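Methylornithine synthase PylB (Methanosarcina barkeri, PDB 3T7V) catalyses the radical-based, S-adenosylmethionine-dependent isomerization of L-lysine to (3R)-3-methyl-D-ornithine, a step in pyrrolysine biosynthesis, using a [4Fe-4S] cluster. Local coordinates at residues F55-T69 with N295-G309. Sequence-based numbering, arbitrary orientation.
With MD0 (5-amino-D-isoleucine), chain D.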
loop_
_atom_site.group_PDB
_atom_site.type_symbol
_atom_site.label_atom_id
_atom_site.label_comp_id
_atom_site.label_asym_id
_atom_site.label_seq_id
_atom_site.Cartn_x
_atom_site.Cartn_y
_atom_site.Cartn_z
ATOM N N PHE A 55 3.126 18.837 2.232
ATOM C CA PHE A 55 4.194 18.111 1.519
ATOM C C PHE A 55 4.773 18.835 0.340
ATOM O O PHE A 55 5.736 18.358 -0.309
ATOM C CB PHE A 55 3.721 16.696 1.084
ATOM C CG PHE A 55 3.343 15.855 2.243
ATOM C CD1 PHE A 55 4.346 15.198 2.998
ATOM C CD2 PHE A 55 2.010 15.778 2.676
ATOM C CE1 PHE A 55 3.993 14.410 4.134
ATOM C CE2 PHE A 55 1.705 15.030 3.804
ATOM C CZ PHE A 55 2.644 14.308 4.530
ATOM N N GLY A 56 4.210 20.004 0.042
ATOM C CA GLY A 56 4.579 20.682 -1.198
ATOM C C GLY A 56 4.385 19.806 -2.426
ATOM O O GLY A 56 3.457 19.016 -2.493
ATOM N N ASN A 57 5.309 19.966 -3.381
ATOM C CA ASN A 57 5.358 19.165 -4.594
ATOM C C ASN A 57 6.342 18.019 -4.467
ATOM O O ASN A 57 6.744 17.501 -5.502
ATOM C CB ASN A 57 5.719 20.001 -5.824
ATOM C CG ASN A 57 7.175 20.450 -5.842
ATOM O OD1 ASN A 57 7.818 20.639 -4.793
ATOM N ND2 ASN A 57 7.729 20.568 -7.062
ATOM N N ARG A 58 6.677 17.610 -3.247
ATOM C CA ARG A 58 7.685 16.591 -3.014
ATOM C C ARG A 58 7.035 15.229 -2.779
ATOM O O ARG A 58 6.057 15.121 -2.077
ATOM C CB ARG A 58 8.621 16.960 -1.854
ATOM C CG ARG A 58 9.308 18.341 -1.964
ATOM C CD ARG A 58 10.081 18.551 -3.248
ATOM N NE ARG A 58 11.397 17.902 -3.204
ATOM C CZ ARG A 58 12.533 18.392 -2.675
ATOM N NH1 ARG A 58 12.591 19.623 -2.105
ATOM N NH2 ARG A 58 13.627 17.619 -2.729
ATOM N N VAL A 59 7.584 14.182 -3.399
ATOM C CA VAL A 59 6.935 12.884 -3.379
ATOM C C VAL A 59 7.958 11.874 -2.859
ATOM O O VAL A 59 9.163 11.940 -3.149
ATOM C CB VAL A 59 6.546 12.520 -4.879
ATOM C CG1 VAL A 59 5.993 11.085 -4.949
ATOM C CG2 VAL A 59 5.556 13.527 -5.426
ATOM N N PHE A 60 7.466 10.874 -2.118
ATOM C CA PHE A 60 8.306 9.783 -1.615
ATOM C C PHE A 60 8.209 8.597 -2.578
ATOM O O PHE A 60 7.203 8.471 -3.304
ATOM C CB PHE A 60 7.848 9.377 -0.195
ATOM C CG PHE A 60 7.922 10.485 0.805
ATOM C CD1 PHE A 60 9.144 11.049 1.098
ATOM C CD2 PHE A 60 6.775 10.962 1.410
ATOM C CE1 PHE A 60 9.211 12.135 2.019
ATOM C CE2 PHE A 60 6.838 11.982 2.393
ATOM C CZ PHE A 60 8.064 12.540 2.652
ATOM N N LEU A 61 9.234 7.758 -2.613
ATOM C CA LEU A 61 9.368 6.654 -3.598
ATOM C C LEU A 61 9.681 5.348 -2.861
ATOM O O LEU A 61 10.663 5.270 -2.108
ATOM C CB LEU A 61 10.471 6.935 -4.591
ATOM C CG LEU A 61 10.332 8.242 -5.330
ATOM C CD1 LEU A 61 11.618 8.570 -6.124
ATOM C CD2 LEU A 61 9.117 8.194 -6.250
ATOM N N ASN A 62 8.850 4.309 -3.049
ATOM C CA ASN A 62 9.010 3.013 -2.304
ATOM C C ASN A 62 9.200 1.915 -3.324
ATOM O O ASN A 62 8.348 1.729 -4.250
ATOM C CB ASN A 62 7.689 2.779 -1.534
ATOM C CG ASN A 62 7.767 1.677 -0.475
ATOM O OD1 ASN A 62 8.810 1.209 -0.104
ATOM N ND2 ASN A 62 6.581 1.357 0.084
ATOM N N CYS A 63 10.317 1.215 -3.200
ATOM C CA CYS A 63 10.529 0.030 -4.085
ATOM C C CYS A 63 9.811 -1.177 -3.545
ATOM O O CYS A 63 9.688 -1.338 -2.358
ATOM C CB CYS A 63 11.986 -0.242 -4.083
ATOM S SG CYS A 63 12.517 -1.523 -5.226
ATOM N N PHE A 64 9.287 -2.005 -4.398
ATOM C CA PHE A 64 8.546 -3.188 -3.967
ATOM C C PHE A 64 9.326 -4.430 -4.342
ATOM O O PHE A 64 9.583 -4.696 -5.541
ATOM C CB PHE A 64 7.211 -3.171 -4.744
ATOM C CG PHE A 64 6.318 -4.340 -4.373
ATOM C CD1 PHE A 64 5.886 -4.460 -3.051
ATOM C CD2 PHE A 64 5.932 -5.302 -5.298
ATOM C CE1 PHE A 64 5.081 -5.524 -2.635
ATOM C CE2 PHE A 64 5.113 -6.385 -4.890
ATOM C CZ PHE A 64 4.713 -6.480 -3.575
ATOM N N ILE A 65 9.666 -5.229 -3.354
ATOM C CA ILE A 65 10.404 -6.510 -3.535
ATOM C C ILE A 65 9.572 -7.639 -3.001
ATOM O O ILE A 65 9.531 -7.903 -1.772
ATOM C CB ILE A 65 11.763 -6.491 -2.829
ATOM C CG1 ILE A 65 12.630 -5.276 -3.318
ATOM C CG2 ILE A 65 12.511 -7.822 -3.108
ATOM C CD1 ILE A 65 13.967 -5.224 -2.576
ATOM N N TYR A 66 8.904 -8.308 -3.938
ATOM C CA TYR A 66 8.037 -9.458 -3.585
ATOM C C TYR A 66 8.963 -10.666 -3.629
ATOM O O TYR A 66 9.291 -11.183 -4.699
ATOM C CB TYR A 66 6.938 -9.530 -4.650
ATOM C CG TYR A 66 5.714 -10.346 -4.286
ATOM C CD1 TYR A 66 5.590 -11.091 -3.129
ATOM C CD2 TYR A 66 4.658 -10.359 -5.193
ATOM C CE1 TYR A 66 4.420 -11.766 -2.809
ATOM C CE2 TYR A 66 3.487 -11.052 -4.905
ATOM C CZ TYR A 66 3.409 -11.752 -3.725
ATOM O OH TYR A 66 2.210 -12.434 -3.540
ATOM N N PHE A 67 9.489 -11.046 -2.441
ATOM C CA PHE A 67 10.623 -11.991 -2.385
ATOM C C PHE A 67 10.219 -13.471 -2.294
ATOM O O PHE A 67 11.031 -14.333 -2.487
ATOM C CB PHE A 67 11.608 -11.652 -1.234
ATOM C CG PHE A 67 11.042 -11.724 0.144
ATOM C CD1 PHE A 67 10.515 -10.597 0.709
ATOM C CD2 PHE A 67 11.021 -12.912 0.872
ATOM C CE1 PHE A 67 9.956 -10.630 1.967
ATOM C CE2 PHE A 67 10.447 -13.006 2.136
ATOM C CZ PHE A 67 9.908 -11.817 2.713
ATOM N N SER A 68 8.920 -13.697 -2.060
ATOM C CA SER A 68 8.376 -15.052 -2.118
ATOM C C SER A 68 6.906 -14.990 -2.418
ATOM O O SER A 68 6.163 -14.262 -1.727
ATOM C CB SER A 68 8.580 -15.810 -0.806
ATOM O OG SER A 68 7.928 -17.098 -0.977
ATOM N N THR A 69 6.476 -15.734 -3.457
ATOM C CA THR A 69 5.066 -15.731 -3.835
ATOM C C THR A 69 4.360 -16.973 -3.390
ATOM O O THR A 69 3.272 -17.266 -3.858
ATOM C CB THR A 69 4.844 -15.470 -5.308
ATOM O OG1 THR A 69 5.502 -16.525 -6.013
ATOM C CG2 THR A 69 5.477 -14.100 -5.748
ATOM N N ASN A 295 0.881 10.994 -1.920
ATOM C CA ASN A 295 2.231 11.631 -1.759
ATOM C C ASN A 295 3.418 10.657 -1.798
ATOM O O ASN A 295 4.512 11.052 -1.544
ATOM C CB ASN A 295 2.256 12.574 -0.535
ATOM C CG ASN A 295 2.120 11.821 0.794
ATOM O OD1 ASN A 295 1.728 10.718 0.844
ATOM N ND2 ASN A 295 2.382 12.471 1.864
ATOM N N ILE A 296 3.143 9.369 -1.979
ATOM C CA ILE A 296 4.212 8.362 -2.079
ATOM C C ILE A 296 3.874 7.422 -3.213
ATOM O O ILE A 296 2.732 6.951 -3.330
ATOM C CB ILE A 296 4.464 7.637 -0.702
ATOM C CG1 ILE A 296 5.517 6.522 -0.847
ATOM C CG2 ILE A 296 3.166 7.047 -0.099
ATOM C CD1 ILE A 296 6.012 6.111 0.565
ATOM N N VAL A 297 4.834 7.083 -4.020
ATOM C CA VAL A 297 4.607 6.213 -5.183
ATOM C C VAL A 297 5.168 4.815 -4.770
ATOM O O VAL A 297 6.259 4.735 -4.207
ATOM C CB VAL A 297 5.318 6.679 -6.440
ATOM C CG1 VAL A 297 5.053 5.753 -7.628
ATOM C CG2 VAL A 297 4.868 8.094 -6.834
ATOM N N THR A 298 4.299 3.792 -4.936
ATOM C CA THR A 298 4.664 2.451 -4.510
ATOM C C THR A 298 4.496 1.484 -5.677
ATOM O O THR A 298 3.988 1.830 -6.745
ATOM C CB THR A 298 3.780 1.982 -3.329
ATOM O OG1 THR A 298 2.430 1.734 -3.784
ATOM C CG2 THR A 298 3.788 3.004 -2.154
ATOM N N SER A 299 4.994 0.276 -5.438
ATOM C CA SER A 299 4.953 -0.782 -6.466
ATOM C C SER A 299 5.906 -0.450 -7.622
ATOM O O SER A 299 5.722 -0.867 -8.772
ATOM C CB SER A 299 3.557 -1.127 -6.990
ATOM O OG SER A 299 3.491 -2.595 -7.203
ATOM N N ILE A 300 6.958 0.317 -7.288
ATOM C CA ILE A 300 8.058 0.578 -8.225
ATOM C C ILE A 300 8.946 -0.658 -8.135
ATOM O O ILE A 300 9.321 -1.088 -7.061
ATOM C CB ILE A 300 8.848 1.828 -7.799
ATOM C CG1 ILE A 300 7.883 3.028 -7.640
ATOM C CG2 ILE A 300 9.940 2.059 -8.840
ATOM C CD1 ILE A 300 8.626 4.274 -7.147
ATOM N N LEU A 301 9.317 -1.237 -9.260
ATOM C CA LEU A 301 10.171 -2.417 -9.197
ATOM C C LEU A 301 11.623 -2.075 -9.368
ATOM O O LEU A 301 11.973 -1.053 -9.998
ATOM C CB LEU A 301 9.779 -3.382 -10.315
ATOM C CG LEU A 301 8.340 -3.923 -10.154
ATOM C CD1 LEU A 301 7.923 -4.851 -11.301
ATOM C CD2 LEU A 301 8.105 -4.709 -8.867
ATOM N N PRO A 302 12.507 -2.936 -8.802
ATOM C CA PRO A 302 13.933 -2.820 -9.030
ATOM C C PRO A 302 14.201 -2.776 -10.566
ATOM O O PRO A 302 13.411 -3.359 -11.363
ATOM C CB PRO A 302 14.443 -4.151 -8.429
ATOM C CG PRO A 302 13.512 -4.471 -7.314
ATOM C CD PRO A 302 12.182 -4.128 -8.013
ATOM N N PRO A 303 15.289 -2.067 -10.974
ATOM C CA PRO A 303 15.710 -1.936 -12.382
ATOM C C PRO A 303 15.878 -3.330 -13.030
ATOM O O PRO A 303 16.581 -4.173 -12.468
ATOM C CB PRO A 303 17.056 -1.207 -12.283
ATOM C CG PRO A 303 16.990 -0.378 -11.052
ATOM C CD PRO A 303 16.054 -1.149 -10.090
ATOM N N ASP A 304 15.283 -3.525 -14.213
ATOM C CA ASP A 304 15.035 -4.839 -14.828
ATOM C C ASP A 304 13.911 -5.440 -14.045
ATOM O O ASP A 304 12.766 -5.019 -14.143
ATOM C CB ASP A 304 16.262 -5.767 -14.782
ATOM C CG ASP A 304 15.909 -7.192 -14.308
ATOM O OD1 ASP A 304 15.142 -7.874 -15.030
ATOM O OD2 ASP A 304 16.452 -7.637 -13.268
ATOM N N SER A 305 14.284 -6.413 -13.243
ATOM C CA SER A 305 13.424 -7.182 -12.464
ATOM C C SER A 305 12.372 -7.990 -13.243
ATOM O O SER A 305 11.597 -7.469 -14.045
ATOM C CB SER A 305 12.801 -6.293 -11.388
ATOM O OG SER A 305 12.508 -7.102 -10.335
ATOM N N GLN A 306 12.375 -9.274 -12.994
ATOM C CA GLN A 306 11.307 -10.175 -13.374
ATOM C C GLN A 306 10.367 -10.277 -12.187
ATOM O O GLN A 306 9.456 -11.100 -12.162
ATOM C CB GLN A 306 11.913 -11.539 -13.590
ATOM C CG GLN A 306 13.062 -11.777 -12.612
ATOM C CD GLN A 306 13.675 -13.161 -12.694
ATOM O OE1 GLN A 306 13.282 -14.055 -11.938
ATOM N NE2 GLN A 306 14.652 -13.349 -13.597
ATOM N N LEU A 307 10.621 -9.486 -11.130
ATOM C CA LEU A 307 9.792 -9.638 -9.900
ATOM C C LEU A 307 8.368 -9.230 -10.182
ATOM O O LEU A 307 8.077 -8.422 -11.063
ATOM C CB LEU A 307 10.309 -8.756 -8.748
ATOM C CG LEU A 307 11.721 -9.163 -8.210
ATOM C CD1 LEU A 307 12.164 -8.211 -7.122
ATOM C CD2 LEU A 307 11.701 -10.594 -7.704
ATOM N N GLU A 308 7.462 -9.755 -9.382
ATOM C CA GLU A 308 5.994 -9.488 -9.601
ATOM C C GLU A 308 5.473 -8.383 -8.683
ATOM O O GLU A 308 6.076 -8.029 -7.641
ATOM C CB GLU A 308 5.232 -10.813 -9.339
ATOM C CG GLU A 308 5.605 -11.780 -10.511
ATOM C CD GLU A 308 5.108 -13.161 -10.487
ATOM O OE1 GLU A 308 4.231 -13.461 -9.662
ATOM O OE2 GLU A 308 5.621 -13.957 -11.362
ATOM N N GLY A 309 4.374 -7.769 -9.107
ATOM C CA GLY A 309 3.508 -6.975 -8.202
ATOM C C GLY A 309 2.511 -7.965 -7.567
ATOM O O GLY A 309 2.667 -9.184 -7.617
HETATM C C MD0 D . 1.868 -1.867 -3.787
HETATM N N MD0 D . 2.243 -3.882 -5.088
HETATM O O MD0 D . 2.390 -0.985 -3.074
HETATM C CA MD0 D . 2.458 -3.240 -3.796
HETATM C CB MD0 D . 1.838 -4.106 -2.657
HETATM C CD MD0 D . 2.177 -4.462 -0.118
HETATM N NE MD0 D . 2.638 -3.802 1.097
HETATM C CG MD0 D . 2.268 -3.493 -1.293
HETATM C CG2 MD0 D . 0.293 -4.219 -2.715
HETATM O OXT MD0 D . 0.877 -1.662 -4.498
HETATM O O HOH W 1 5.565 13.775 0.207
HETATM O O HOH W 2 6.292 -0.431 -2.979
HETATM O O HOH W 3 8.616 -7.208 -6.524
HETATM O O HOH W 4 4.831 -16.095 -8.747
#
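Phe60 and Asn62 hold the strand 296-300 through backbone bonds: Phe60 N donates to Asn295 O, Phe60 O accepts from Val297 N at 2.8 Å, and Asn62 N donates to Val297 O. A beta bulge at Thr298 and Ser299 shifts the parallel register by one residue before the next bond, Phe64 N to Ile300 O (2.8 Å). A water beside the bulge accepts from Ser299 N and gives a weak bond to Asn62 O. This pairing of first and last strands closes the TIM barrel of the radical SAM enzyme, and the bulge faces the bound product, (3R)-3-methyl-D-ornithine (MD0): Thr298 OG1 donates to MD0 O and Ser299 OG accepts from MD0 N, both at 2.8 Å. Phe64 lays one ring face against the ligand, its chi1 of -179° carrying CG away from the backbone N into the pocket; CE1 lies 3.5 Å from MD0 CB, while Glu308 O meets the ring edge at CE2 (3.3 Å). Without that ring, as with an alanine here, CA and CB of the ligand would probably lose this wall, while Glu308 O would keep the Tyr66 edge but not this one. On the other side of the strands Leu61 CD2 touches Val297 CB and Ile300 CD1. At the far end Asn295 ND2 stands 3.1 Å above the centre of the Phe55 ring, the amide plane turned 80° from it, while Asn295 OD1 accepts from Ile274 N.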